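Local coordinates for tyrocidine synthetase 3 (Brevibacillus brevis, PDB 2JGP), which takes part in nonribosomal synthesis of the antibiotic tyrocidine, here as a bidomain of a peptidyl carrier and the condensation domain that forms peptide bonds, at residues A[204-207]-A[213-216]; A[108-113]-A[194-199]; A[13-18]-A[71-76]; A[335-340]-A[430-435]; A[319-324]-A[504-509]. All coordinates share one frame; numbering follows the deposited sequence.

Interaction 1. Residues A[204-207]-A[213-216]; sequences VSLL and RYVL
Leu-207 and Val-215 face each other across a beta hairpin of the condensation domain, strands 202-210 and 213-220 running antiparallel, their short segments at 163°. The hairpin illustrates how backbone bonds set a register that the side chains then exploit. Two hydrogen bonds hold this pair: Leu-207 N gives to Val-215 O at 2.9 Å, and Val-215 N returns to Leu-207 O at 2.7 Å. Tyr-214 CA adds a weaker CA-H...O contact to Leu-207 O at 3.2 Å. The adjoining pair, Leu-206 with Leu-216, is non-hydrogen-bonded.

The apolar contacts divide between the two faces of the sheet. Leu-207 and Val-215 share one face, where their CB atoms stand 4.4 Å apart. Leu-206 and Leu-216 occupy the other and reach together, CD1 to CD1, at 4.0 Å. Each of these two leucines has CG anti to its own backbone N (chi1 -177° and -174°), a torsion that leans the branched end toward the partner strand. The same face meets helix 133-146, with Val-204 on Phe-140 and Leu-216 on Val-136.

The polar side chains find their partners outside the hairpin pair. Arg-213 turns away from strand 202-210 and forms a salt bridge with Glu-180, while Tyr-214 OH makes a weak hydrogen bond to Lys-130 O. The tyrosine's own CB takes part in the packing, for Leu-206 CD1 comes to 3.8 Å from Tyr-214 CB. At the other end of the segments, Leu-216 CD1 presses obliquely on Val-204 CG1 at 3.5 Å.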
# COMPACT_ATOMS: atom_id res chain seq x y z
N VAL A 204 15.23 14.09 14.94
CA VAL A 204 14.72 15.36 14.46
C VAL A 204 15.79 16.43 14.61
O VAL A 204 16.43 16.54 15.65
CB VAL A 204 13.44 15.76 15.24
CG1 VAL A 204 12.85 17.07 14.69
CG2 VAL A 204 12.41 14.64 15.17
N SER A 205 16.00 17.19 13.53
CA SER A 205 16.84 18.38 13.57
C SER A 205 16.01 19.59 13.16
O SER A 205 15.33 19.56 12.13
CB SER A 205 18.05 18.23 12.64
OG SER A 205 18.93 17.22 13.10
N LEU A 206 16.05 20.64 13.97
CA LEU A 206 15.44 21.92 13.62
C LEU A 206 16.54 22.89 13.24
O LEU A 206 17.41 23.20 14.05
CB LEU A 206 14.64 22.48 14.80
CG LEU A 206 13.89 23.78 14.53
CD1 LEU A 206 12.91 23.62 13.37
CD2 LEU A 206 13.15 24.24 15.79
N LEU A 207 16.50 23.37 12.00
CA LEU A 207 17.52 24.28 11.48
C LEU A 207 16.90 25.65 11.23
O LEU A 207 16.04 25.78 10.36
CB LEU A 207 18.10 23.74 10.17
CG LEU A 207 18.53 22.28 10.15
CD1 LEU A 207 18.89 21.87 8.73
CD2 LEU A 207 19.69 22.04 11.11
N ARG A 213 12.28 31.70 9.81
CA ARG A 213 12.36 30.65 8.80
C ARG A 213 13.15 29.48 9.36
O ARG A 213 14.26 29.65 9.84
CB ARG A 213 13.05 31.17 7.53
CG ARG A 213 12.43 32.43 6.91
CD ARG A 213 12.08 32.20 5.45
NE ARG A 213 13.25 31.84 4.65
CZ ARG A 213 13.24 31.06 3.57
NH1 ARG A 213 12.11 30.51 3.12
NH2 ARG A 213 14.37 30.82 2.93
N TYR A 214 12.54 28.29 9.29
CA TYR A 214 13.14 27.07 9.82
C TYR A 214 12.96 25.92 8.84
O TYR A 214 12.00 25.89 8.07
CB TYR A 214 12.48 26.69 11.14
CG TYR A 214 12.51 27.75 12.22
CD1 TYR A 214 11.51 28.72 12.30
CD2 TYR A 214 13.52 27.78 13.17
CE1 TYR A 214 11.53 29.70 13.29
CE2 TYR A 214 13.55 28.74 14.17
CZ TYR A 214 12.55 29.70 14.22
OH TYR A 214 12.58 30.65 15.21
N VAL A 215 13.90 24.98 8.87
CA VAL A 215 13.72 23.70 8.18
C VAL A 215 13.68 22.59 9.23
O VAL A 215 14.61 22.45 10.02
CB VAL A 215 14.85 23.41 7.18
CG1 VAL A 215 14.68 22.00 6.58
CG2 VAL A 215 14.86 24.46 6.09
N LEU A 216 12.59 21.84 9.25
CA LEU A 216 12.45 20.70 10.15
C LEU A 216 12.85 19.44 9.42
O LEU A 216 12.19 19.02 8.48
CB LEU A 216 11.01 20.58 10.66
CG LEU A 216 10.74 19.52 11.73
CD1 LEU A 216 11.48 19.86 13.02
CD2 LEU A 216 9.24 19.40 11.98

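Interaction 2. Residues A[108-113]-A[194-199]; sequences ILDQFE and FDLEVA
A type I beta turn, Asp-195 to Val-198, in the loop ahead of strand 202-210 presents Leu-196 to Asp-110 and Gln-111 of helix 101-113, within the condensation domain. The turn carries its own fastening. Val-198 N bonds back to Asp-195 O, and Asp-195 OD1 accepts from Glu-197 N at 2.9 Å, forming an Asx turn. That N-H meets the oxygen from above the carboxylate, 35° out of its plane.

Across the contact no hydrogen bond is made; a methyl group does most of the touching. Leu-196 and Asp-110 approach from opposite directions, so that CD2 of Leu-196 rests against the carboxylate. It lies 3.5 Å from Asp-110 OD1 and 3.6 Å from Asp-110 CG, with Asp-110 CB only slightly farther off. Asp-110 holds CG anti to its backbone nitrogen (chi1 -170°), which carries the carboxylate out to meet the loop. Gln-111 slides past the same leucine, its chain bent at chi2, and its amide NE2 stands 4.1 Å from Leu-196 CB. Leu-196 itself sits away from the usual rotamers, as both of its torsions show, and its backbone is bonded to Phe-154.

His-221 ties the local chemistry together, for its NE2 is hydrogen-bonded to Asp-110 OD2 while the Leu-196 side chain also touches this histidine. It is the first histidine of the HHxxxDG signature shared by condensation domains. The leucine methyl therefore adds apolar packing, closest at OD1, to a carboxylate that is hydrogen-bonded to His-221 through OD2, consistent with a second-shell place for this loop beside the signature motif.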
# COMPACT_ATOMS: atom_id res chain seq x y z
N ILE A 108 16.85 -8.41 9.05
CA ILE A 108 17.85 -9.31 8.49
C ILE A 108 18.70 -8.60 7.43
O ILE A 108 19.92 -8.73 7.42
CB ILE A 108 17.20 -10.57 7.86
CG1 ILE A 108 16.58 -11.44 8.95
CG2 ILE A 108 18.22 -11.38 7.08
CD1 ILE A 108 15.72 -12.55 8.41
N LEU A 109 18.05 -7.85 6.55
CA LEU A 109 18.76 -7.11 5.51
C LEU A 109 19.64 -6.01 6.11
O LEU A 109 20.79 -5.85 5.71
CB LEU A 109 17.79 -6.55 4.47
CG LEU A 109 17.13 -7.63 3.60
CD1 LEU A 109 16.04 -7.03 2.73
CD2 LEU A 109 18.15 -8.33 2.74
N ASP A 110 19.09 -5.27 7.07
CA ASP A 110 19.83 -4.22 7.79
C ASP A 110 21.09 -4.75 8.49
O ASP A 110 22.13 -4.10 8.48
CB ASP A 110 18.90 -3.55 8.81
CG ASP A 110 19.50 -2.29 9.43
OD1 ASP A 110 20.37 -2.42 10.32
OD2 ASP A 110 19.06 -1.18 9.06
N GLN A 111 20.99 -5.94 9.08
CA GLN A 111 22.00 -6.45 10.01
C GLN A 111 23.05 -7.34 9.34
O GLN A 111 24.22 -7.33 9.74
CB GLN A 111 21.32 -7.21 11.15
CG GLN A 111 20.54 -6.30 12.10
CD GLN A 111 21.42 -5.68 13.18
OE1 GLN A 111 22.34 -6.32 13.70
NE2 GLN A 111 21.13 -4.43 13.54
N PHE A 112 22.62 -8.11 8.35
CA PHE A 112 23.48 -9.08 7.68
C PHE A 112 23.88 -8.66 6.26
O PHE A 112 24.94 -9.05 5.78
CB PHE A 112 22.80 -10.45 7.65
CG PHE A 112 22.57 -11.04 9.01
CD1 PHE A 112 23.51 -11.89 9.58
CD2 PHE A 112 21.41 -10.74 9.72
CE1 PHE A 112 23.29 -12.44 10.84
CE2 PHE A 112 21.19 -11.28 10.98
CZ PHE A 112 22.14 -12.14 11.54
N GLU A 113 23.03 -7.88 5.59
CA GLU A 113 23.26 -7.52 4.19
C GLU A 113 23.92 -6.16 4.00
O GLU A 113 24.50 -5.89 2.95
CB GLU A 113 21.95 -7.58 3.40
CG GLU A 113 22.11 -8.10 1.98
CD GLU A 113 22.35 -9.60 1.93
OE1 GLU A 113 21.55 -10.34 2.54
OE2 GLU A 113 23.33 -10.03 1.29
N PHE A 194 20.51 3.85 11.52
CA PHE A 194 19.99 3.71 12.86
C PHE A 194 20.55 2.44 13.46
O PHE A 194 20.64 1.41 12.78
CB PHE A 194 18.47 3.61 12.84
CG PHE A 194 17.77 4.90 12.55
CD1 PHE A 194 17.49 5.28 11.25
CD2 PHE A 194 17.40 5.75 13.58
CE1 PHE A 194 16.85 6.47 10.98
CE2 PHE A 194 16.75 6.94 13.32
CZ PHE A 194 16.48 7.31 12.02
N ASP A 195 20.92 2.51 14.74
CA ASP A 195 21.18 1.31 15.52
C ASP A 195 19.84 0.75 15.95
O ASP A 195 19.12 1.38 16.74
CB ASP A 195 22.03 1.65 16.75
CG ASP A 195 22.43 0.42 17.55
OD1 ASP A 195 21.75 -0.63 17.44
OD2 ASP A 195 23.41 0.50 18.29
N LEU A 196 19.49 -0.42 15.43
CA LEU A 196 18.17 -1.01 15.66
C LEU A 196 17.94 -1.45 17.11
O LEU A 196 16.79 -1.74 17.49
CB LEU A 196 17.94 -2.17 14.69
CG LEU A 196 17.08 -1.93 13.44
CD1 LEU A 196 17.01 -0.46 12.97
CD2 LEU A 196 17.49 -2.87 12.30
N GLU A 197 19.02 -1.52 17.90
CA GLU A 197 18.95 -1.88 19.32
C GLU A 197 18.57 -0.71 20.23
O GLU A 197 18.41 -0.90 21.43
CB GLU A 197 20.30 -2.41 19.81
CG GLU A 197 20.70 -3.73 19.23
CD GLU A 197 21.84 -4.35 20.00
OE1 GLU A 197 21.74 -5.55 20.32
OE2 GLU A 197 22.82 -3.64 20.30
N VAL A 198 18.43 0.49 19.66
CA VAL A 198 18.25 1.70 20.45
C VAL A 198 17.01 2.47 20.01
O VAL A 198 16.98 3.03 18.91
CB VAL A 198 19.49 2.61 20.36
CG1 VAL A 198 19.26 3.93 21.11
CG2 VAL A 198 20.71 1.89 20.92
N ALA A 199 16.00 2.49 20.87
CA ALA A 199 14.83 3.32 20.68
C ALA A 199 15.12 4.70 21.28
O ALA A 199 15.90 4.82 22.23
CB ALA A 199 13.60 2.69 21.33

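Interaction 3. Residues A[13-18]-A[71-76]; sequences ARLAQV and QELAAF
Leu-15 of helix 10-23 and Leu-73 of helix 70-79 cross at about a right angle in the small helical bundle of the peptidyl carrier domain. The pair is a compact example of how one branched side chain can serve two neighbours. Leu-15 points toward the other helix, with CG anti to the carbonyl carbon (chi1 -79°). One methyl, CD2, meets the end of Leu-73, CD2 to CD2, at 3.8 Å. Leu-73 reaches that place with CG anti to its backbone N (chi1 -167°).

A small residue lies beside the large one here. Ala-74 CB projects past the leucine, and the helices come close, with Leu-15 CA only 7.2 Å from Ala-74 CA. Met-51 of helix 41-55 also touches Leu-15, while Ile-63 and Leu-64 of helix 61-66 lie against Leu-73, so all four helices of the carrier bundle share this buried core. No polar bond joins the two segments. The second methyl of the fork nears Leu-73 CB, at 4.0 Å, but settles mainly on the helix backbone: Leu-15 CD1 lies 3.4 Å from Ala-74 N, 3.6 Å from Ala-74 CA and 3.9 Å from Ala-74 CB.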
# COMPACT_ATOMS: atom_id res chain seq x y z
N ALA A 13 -15.72 -8.00 -0.08
CA ALA A 13 -15.16 -8.73 -1.22
C ALA A 13 -15.22 -10.24 -1.00
O ALA A 13 -15.69 -10.97 -1.87
CB ALA A 13 -13.72 -8.30 -1.48
N ARG A 14 -14.77 -10.71 0.16
CA ARG A 14 -14.76 -12.13 0.47
C ARG A 14 -16.17 -12.73 0.44
O ARG A 14 -16.40 -13.77 -0.17
CB ARG A 14 -14.12 -12.38 1.84
CG ARG A 14 -12.62 -12.16 1.85
CD ARG A 14 -12.05 -12.20 3.25
NE ARG A 14 -10.59 -12.16 3.19
CZ ARG A 14 -9.80 -11.77 4.19
NH1 ARG A 14 -10.31 -11.39 5.35
NH2 ARG A 14 -8.49 -11.76 4.02
N LEU A 15 -17.10 -12.05 1.10
CA LEU A 15 -18.48 -12.51 1.16
C LEU A 15 -19.13 -12.54 -0.21
O LEU A 15 -19.78 -13.53 -0.57
CB LEU A 15 -19.31 -11.63 2.09
CG LEU A 15 -19.14 -11.91 3.58
CD1 LEU A 15 -19.65 -10.73 4.43
CD2 LEU A 15 -19.86 -13.20 3.96
N ALA A 16 -18.96 -11.46 -0.98
CA ALA A 16 -19.59 -11.34 -2.29
C ALA A 16 -19.16 -12.48 -3.19
O ALA A 16 -19.98 -13.04 -3.90
CB ALA A 16 -19.23 -10.00 -2.92
N GLN A 17 -17.87 -12.81 -3.15
CA GLN A 17 -17.30 -13.93 -3.90
C GLN A 17 -17.96 -15.26 -3.53
O GLN A 17 -18.33 -16.04 -4.40
CB GLN A 17 -15.78 -13.97 -3.66
CG GLN A 17 -15.08 -15.33 -3.83
CD GLN A 17 -14.70 -16.00 -2.50
OE1 GLN A 17 -14.36 -15.34 -1.48
NE2 GLN A 17 -14.74 -17.31 -2.50
N VAL A 18 -18.10 -15.51 -2.23
CA VAL A 18 -18.76 -16.71 -1.75
C VAL A 18 -20.24 -16.78 -2.17
O VAL A 18 -20.70 -17.82 -2.61
CB VAL A 18 -18.62 -16.87 -0.22
CG1 VAL A 18 -19.54 -17.95 0.30
CG2 VAL A 18 -17.15 -17.20 0.14
N GLN A 71 -23.27 -5.79 3.09
CA GLN A 71 -22.67 -4.74 3.93
C GLN A 71 -22.93 -4.98 5.41
O GLN A 71 -22.05 -4.75 6.24
CB GLN A 71 -23.12 -3.33 3.51
CG GLN A 71 -24.60 -3.05 3.64
CD GLN A 71 -24.97 -1.65 3.17
OE1 GLN A 71 -24.12 -0.91 2.69
NE2 GLN A 71 -26.24 -1.30 3.31
N GLU A 72 -24.11 -5.47 5.75
CA GLU A 72 -24.43 -5.75 7.15
C GLU A 72 -23.61 -6.92 7.69
O GLU A 72 -23.13 -6.87 8.82
CB GLU A 72 -25.90 -6.07 7.33
CG GLU A 72 -26.83 -4.91 7.11
CD GLU A 72 -28.28 -5.35 7.14
OE1 GLU A 72 -28.93 -5.08 8.16
OE2 GLU A 72 -28.74 -5.99 6.18
N LEU A 73 -23.50 -7.97 6.89
CA LEU A 73 -22.81 -9.19 7.32
C LEU A 73 -21.31 -8.96 7.40
O LEU A 73 -20.65 -9.46 8.31
CB LEU A 73 -23.14 -10.34 6.36
CG LEU A 73 -22.78 -11.77 6.80
CD1 LEU A 73 -23.46 -12.15 8.10
CD2 LEU A 73 -23.17 -12.74 5.70
N ALA A 74 -20.75 -8.21 6.45
CA ALA A 74 -19.34 -7.79 6.53
C ALA A 74 -19.05 -6.98 7.78
O ALA A 74 -18.05 -7.20 8.45
CB ALA A 74 -18.94 -7.01 5.29
N ALA A 75 -19.93 -6.03 8.10
CA ALA A 75 -19.81 -5.23 9.32
C ALA A 75 -19.82 -6.13 10.57
O ALA A 75 -19.02 -5.92 11.49
CB ALA A 75 -20.94 -4.20 9.41
N PHE A 76 -20.71 -7.11 10.60
CA PHE A 76 -20.75 -8.07 11.71
C PHE A 76 -19.40 -8.78 11.88
O PHE A 76 -18.89 -8.88 13.00
CB PHE A 76 -21.86 -9.10 11.50
CG PHE A 76 -21.78 -10.27 12.44
CD1 PHE A 76 -22.36 -10.20 13.70
CD2 PHE A 76 -21.11 -11.43 12.07
CE1 PHE A 76 -22.29 -11.27 14.56
CE2 PHE A 76 -21.03 -12.51 12.95
CZ PHE A 76 -21.62 -12.43 14.19

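Interaction 4. Residues A[335-340]-A[430-435]; sequences AAYNVL and TVFTFQ
The rings of Tyr-337 and Phe-432 lie nearly parallel, planes 30° apart, yet are slid so far that they barely overlap, their centroids 5.8 Å from each other. At the edge of the tyrosine ring, in its plane, sits Thr-430 OG1. The Phe-467 ring of the adjacent strand also meets Tyr-337, and Phe-432 has an edge-to-face partner in Tyr-330. The tyrosine thus belongs to a small aromatic cluster.

The offset makes this more a side-by-side packing than a true stack. Tyr-337 and Phe-432 slide past each other in opposite directions, and Tyr-337 CD2 comes 4.1 Å from Phe-432 CB, with Phe-432 CD1 about as near. Tyr-337 carries CG anti to the backbone N (chi1 -176°), a setting that drives the ring from the helix down onto the strand.

The phenol end supplies the polar element in an otherwise apolar interface. Tyr-337 OH and Thr-430 OG1 are hydrogen-bonded and modelled at 2.4 Å, so short that the exact length is doubtful; either hydroxyl could be the donor. Thr-430 OG1 has a second partner in Leu-465 O, which links the tyrosine through the threonine to the neighbouring strand.

The axes of segments 335-340 and 430-435 come within 10.3 Å, their directions at 152°, so the helix lies roughly antiparallel over the strand. The aromatic side chains that join them are this protein's own detail; the layering of helix on sheet is characteristic of the alpha/beta fold that condensation domains share with chloramphenicol acetyltransferase.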
# COMPACT_ATOMS: atom_id res chain seq x y z
N ALA A 335 -6.00 -1.64 -15.55
CA ALA A 335 -6.33 -2.33 -16.78
C ALA A 335 -5.65 -1.66 -17.98
O ALA A 335 -5.01 -2.32 -18.79
CB ALA A 335 -7.85 -2.37 -16.98
N ALA A 336 -5.77 -0.33 -18.07
CA ALA A 336 -5.13 0.44 -19.14
C ALA A 336 -3.61 0.31 -19.09
O ALA A 336 -2.94 0.26 -20.12
CB ALA A 336 -5.54 1.92 -19.06
N TYR A 337 -3.07 0.25 -17.88
CA TYR A 337 -1.63 0.10 -17.72
C TYR A 337 -1.18 -1.26 -18.24
O TYR A 337 -0.17 -1.35 -18.94
CB TYR A 337 -1.24 0.32 -16.25
CG TYR A 337 0.25 0.28 -16.01
CD1 TYR A 337 1.10 1.15 -16.67
CD2 TYR A 337 0.80 -0.63 -15.11
CE1 TYR A 337 2.48 1.11 -16.45
CE2 TYR A 337 2.17 -0.67 -14.88
CZ TYR A 337 3.00 0.21 -15.55
OH TYR A 337 4.36 0.17 -15.34
N ASN A 338 -1.93 -2.31 -17.93
CA ASN A 338 -1.63 -3.65 -18.47
C ASN A 338 -1.62 -3.72 -20.00
O ASN A 338 -0.76 -4.40 -20.59
CB ASN A 338 -2.59 -4.70 -17.92
CG ASN A 338 -2.14 -5.26 -16.60
OD1 ASN A 338 -1.56 -6.34 -16.54
ND2 ASN A 338 -2.41 -4.53 -15.53
N VAL A 339 -2.55 -3.04 -20.66
CA VAL A 339 -2.55 -3.02 -22.13
C VAL A 339 -1.37 -2.20 -22.69
O VAL A 339 -0.79 -2.56 -23.71
CB VAL A 339 -3.92 -2.60 -22.77
CG1 VAL A 339 -4.84 -1.88 -21.79
CG2 VAL A 339 -3.73 -1.78 -24.06
N LEU A 340 -1.00 -1.13 -21.98
CA LEU A 340 0.19 -0.33 -22.32
C LEU A 340 1.43 -1.22 -22.33
O LEU A 340 2.18 -1.25 -23.31
CB LEU A 340 0.37 0.80 -21.31
CG LEU A 340 1.14 2.09 -21.69
CD1 LEU A 340 2.01 2.53 -20.53
CD2 LEU A 340 1.95 1.99 -22.96
N THR A 430 7.67 -3.92 -12.57
CA THR A 430 7.01 -2.63 -12.57
C THR A 430 5.98 -2.59 -11.45
O THR A 430 5.46 -3.62 -11.04
CB THR A 430 6.35 -2.33 -13.93
OG1 THR A 430 5.78 -1.03 -13.89
CG2 THR A 430 5.26 -3.35 -14.25
N VAL A 431 5.70 -1.37 -10.98
CA VAL A 431 4.73 -1.13 -9.92
C VAL A 431 3.73 -0.08 -10.40
O VAL A 431 4.09 0.84 -11.13
CB VAL A 431 5.43 -0.64 -8.62
CG1 VAL A 431 4.42 -0.05 -7.65
CG2 VAL A 431 6.19 -1.79 -7.98
N PHE A 432 2.47 -0.25 -10.00
CA PHE A 432 1.40 0.70 -10.30
C PHE A 432 0.82 1.22 -8.99
O PHE A 432 0.53 0.42 -8.10
CB PHE A 432 0.31 0.01 -11.12
CG PHE A 432 -0.93 0.85 -11.30
CD1 PHE A 432 -1.00 1.78 -12.33
CD2 PHE A 432 -2.00 0.72 -10.44
CE1 PHE A 432 -2.13 2.56 -12.49
CE2 PHE A 432 -3.14 1.50 -10.60
CZ PHE A 432 -3.20 2.42 -11.63
N THR A 433 0.68 2.54 -8.87
CA THR A 433 -0.01 3.15 -7.71
C THR A 433 -1.00 4.22 -8.14
O THR A 433 -0.84 4.83 -9.19
CB THR A 433 0.97 3.78 -6.69
OG1 THR A 433 1.56 4.97 -7.23
CG2 THR A 433 2.08 2.79 -6.31
N PHE A 434 -2.02 4.44 -7.32
CA PHE A 434 -3.01 5.50 -7.57
C PHE A 434 -3.31 6.22 -6.25
O PHE A 434 -3.61 5.57 -5.25
CB PHE A 434 -4.28 4.92 -8.20
CG PHE A 434 -5.41 5.91 -8.32
CD1 PHE A 434 -5.28 7.04 -9.12
CD2 PHE A 434 -6.61 5.72 -7.63
CE1 PHE A 434 -6.31 7.96 -9.23
CE2 PHE A 434 -7.64 6.64 -7.74
CZ PHE A 434 -7.49 7.76 -8.55
N GLN A 435 -3.21 7.55 -6.25
CA GLN A 435 -3.39 8.35 -5.03
C GLN A 435 -4.34 9.53 -5.29
O GLN A 435 -4.62 9.86 -6.44
CB GLN A 435 -2.05 8.88 -4.52
CG GLN A 435 -0.86 7.90 -4.64
CD GLN A 435 -0.06 8.09 -5.93
OE1 GLN A 435 -0.09 7.25 -6.83
NE2 GLN A 435 0.66 9.21 -6.02

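Interaction 5. Residues A[319-324]-A[504-509]; sequences HQLAQA and ASIVQN
Leu-321 of helix 312-325 sends its side chain toward Ile-506 and Val-507 of helix 489-508, and its path shows how one leucine reaches two residues of a neighbouring helix. The CB atom starts the approach, 4.6 Å from Val-507 CG2. With CG anti to the backbone N (chi1 177°), the fork is carried out toward helix 489-508, and CG stands 4.5 Å from Ile-506 CD1. At the fork the two methyls divide. CD1 stays 4.4 Å from Ile-506 O, whereas CD2 comes nearer the other helix, 4.0 Å from Ile-506 O and 4.5 Å from Val-507 CG2.

CD2 also faces Ile-506 CD1, and the two side chains cross at about a right angle. The modelled separation of those methyls is too short for carbon atoms and therefore doubtful. Leu-318, on the same helix as Leu-321, touches both Ile-506 and Val-507. Phe-387 of helix 387-403 touches both Leu-321 and Ile-506, and Leu-321 further meets Val-332 and Pro-510.

Nothing polar passes between the segments. The contact rests on dispersion and on removing aliphatic carbon from water, which implies that it is held by shape and burial, with no bond direction to satisfy.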
# COMPACT_ATOMS: atom_id res chain seq x y z
N HIS A 319 -13.52 8.25 -14.98
CA HIS A 319 -14.44 8.10 -13.84
C HIS A 319 -15.78 7.51 -14.28
O HIS A 319 -16.29 6.59 -13.65
CB HIS A 319 -14.68 9.44 -13.13
CG HIS A 319 -13.63 9.78 -12.12
ND1 HIS A 319 -13.53 9.13 -10.91
CD2 HIS A 319 -12.63 10.69 -12.14
CE1 HIS A 319 -12.52 9.63 -10.22
NE2 HIS A 319 -11.95 10.58 -10.95
N GLN A 320 -16.34 8.03 -15.37
CA GLN A 320 -17.63 7.54 -15.87
C GLN A 320 -17.51 6.11 -16.41
O GLN A 320 -18.45 5.32 -16.26
CB GLN A 320 -18.19 8.48 -16.93
CG GLN A 320 -18.55 9.87 -16.41
CD GLN A 320 -19.88 9.92 -15.66
OE1 GLN A 320 -20.45 8.89 -15.28
NE2 GLN A 320 -20.40 11.13 -15.45
N LEU A 321 -16.38 5.77 -17.02
CA LEU A 321 -16.15 4.40 -17.49
C LEU A 321 -16.15 3.42 -16.32
O LEU A 321 -16.73 2.33 -16.41
CB LEU A 321 -14.83 4.29 -18.27
CG LEU A 321 -14.47 2.87 -18.73
CD1 LEU A 321 -15.55 2.30 -19.65
CD2 LEU A 321 -13.11 2.85 -19.41
N ALA A 322 -15.49 3.80 -15.23
CA ALA A 322 -15.48 2.99 -14.01
C ALA A 322 -16.91 2.80 -13.49
O ALA A 322 -17.32 1.69 -13.17
CB ALA A 322 -14.62 3.63 -12.95
N GLN A 323 -17.65 3.91 -13.41
CA GLN A 323 -19.05 3.90 -13.00
C GLN A 323 -19.86 2.92 -13.86
O GLN A 323 -20.65 2.12 -13.34
CB GLN A 323 -19.62 5.33 -13.15
CG GLN A 323 -20.58 5.77 -12.07
CD GLN A 323 -21.96 5.19 -12.22
OE1 GLN A 323 -22.92 5.91 -12.46
NE2 GLN A 323 -22.06 3.87 -12.08
N ALA A 324 -19.66 3.01 -15.17
CA ALA A 324 -20.45 2.26 -16.15
C ALA A 324 -20.16 0.76 -16.14
O ALA A 324 -21.02 -0.04 -16.51
CB ALA A 324 -20.21 2.82 -17.54
N ALA A 504 -7.84 7.31 -23.71
CA ALA A 504 -8.83 8.02 -24.53
C ALA A 504 -9.65 7.05 -25.38
O ALA A 504 -10.87 7.17 -25.47
CB ALA A 504 -8.13 9.05 -25.42
N SER A 505 -8.96 6.08 -25.98
CA SER A 505 -9.60 5.10 -26.86
C SER A 505 -10.60 4.20 -26.14
O SER A 505 -11.68 3.92 -26.65
CB SER A 505 -8.52 4.22 -27.52
OG SER A 505 -7.57 5.02 -28.19
N ILE A 506 -10.23 3.73 -24.94
CA ILE A 506 -11.11 2.85 -24.17
C ILE A 506 -12.31 3.61 -23.58
O ILE A 506 -13.38 3.03 -23.40
CB ILE A 506 -10.34 2.04 -23.08
CG1 ILE A 506 -9.73 2.94 -22.01
CG2 ILE A 506 -9.26 1.20 -23.73
CD1 ILE A 506 -10.74 3.60 -21.09
N VAL A 507 -12.13 4.90 -23.30
CA VAL A 507 -13.27 5.75 -22.89
C VAL A 507 -14.23 5.96 -24.08
O VAL A 507 -15.46 5.89 -23.92
CB VAL A 507 -12.79 7.11 -22.32
CG1 VAL A 507 -13.96 8.10 -22.21
CG2 VAL A 507 -12.15 6.92 -20.96
N GLN A 508 -13.66 6.21 -25.26
CA GLN A 508 -14.44 6.32 -26.51
C GLN A 508 -15.25 5.05 -26.77
O GLN A 508 -16.43 5.12 -27.10
CB GLN A 508 -13.49 6.58 -27.69
CG GLN A 508 -14.19 6.74 -29.07
CD GLN A 508 -13.23 6.61 -30.24
OE1 GLN A 508 -13.61 6.83 -31.39
NE2 GLN A 508 -11.98 6.27 -29.95
N ASN A 509 -14.59 3.90 -26.63
CA ASN A 509 -15.20 2.61 -26.94
C ASN A 509 -14.62 1.50 -26.06
O ASN A 509 -13.61 0.90 -26.43
CB ASN A 509 -14.99 2.27 -28.42
CG ASN A 509 -15.62 0.94 -28.83
OD1 ASN A 509 -16.39 0.34 -28.07
ND2 ASN A 509 -15.29 0.48 -30.03

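How the interactions relate
Along the chain the carrier-domain contact, interaction 3, closes first, followed by interactions 2 and 1. Interaction 5 then opens, and its long chain excursion contains interaction 4. Interactions 1 and 2 lie in the earlier part of the condensation domain, centres 26 Å apart; strand 213-220 of interaction 1 leads to His-221, the partner of Asp-110 in interaction 2. Interactions 4 and 5 belong to the later part, centres 16 Å apart, joined by consecutive helices 312-325 and 329-345, with helix 489-508 packing on both. Interaction 3 stands about 48 Å from interaction 1, centre to centre, on the opposite side of the molecule. Its Arg-14 forms a salt bridge to Asp-406, tying carrier to condensation domain.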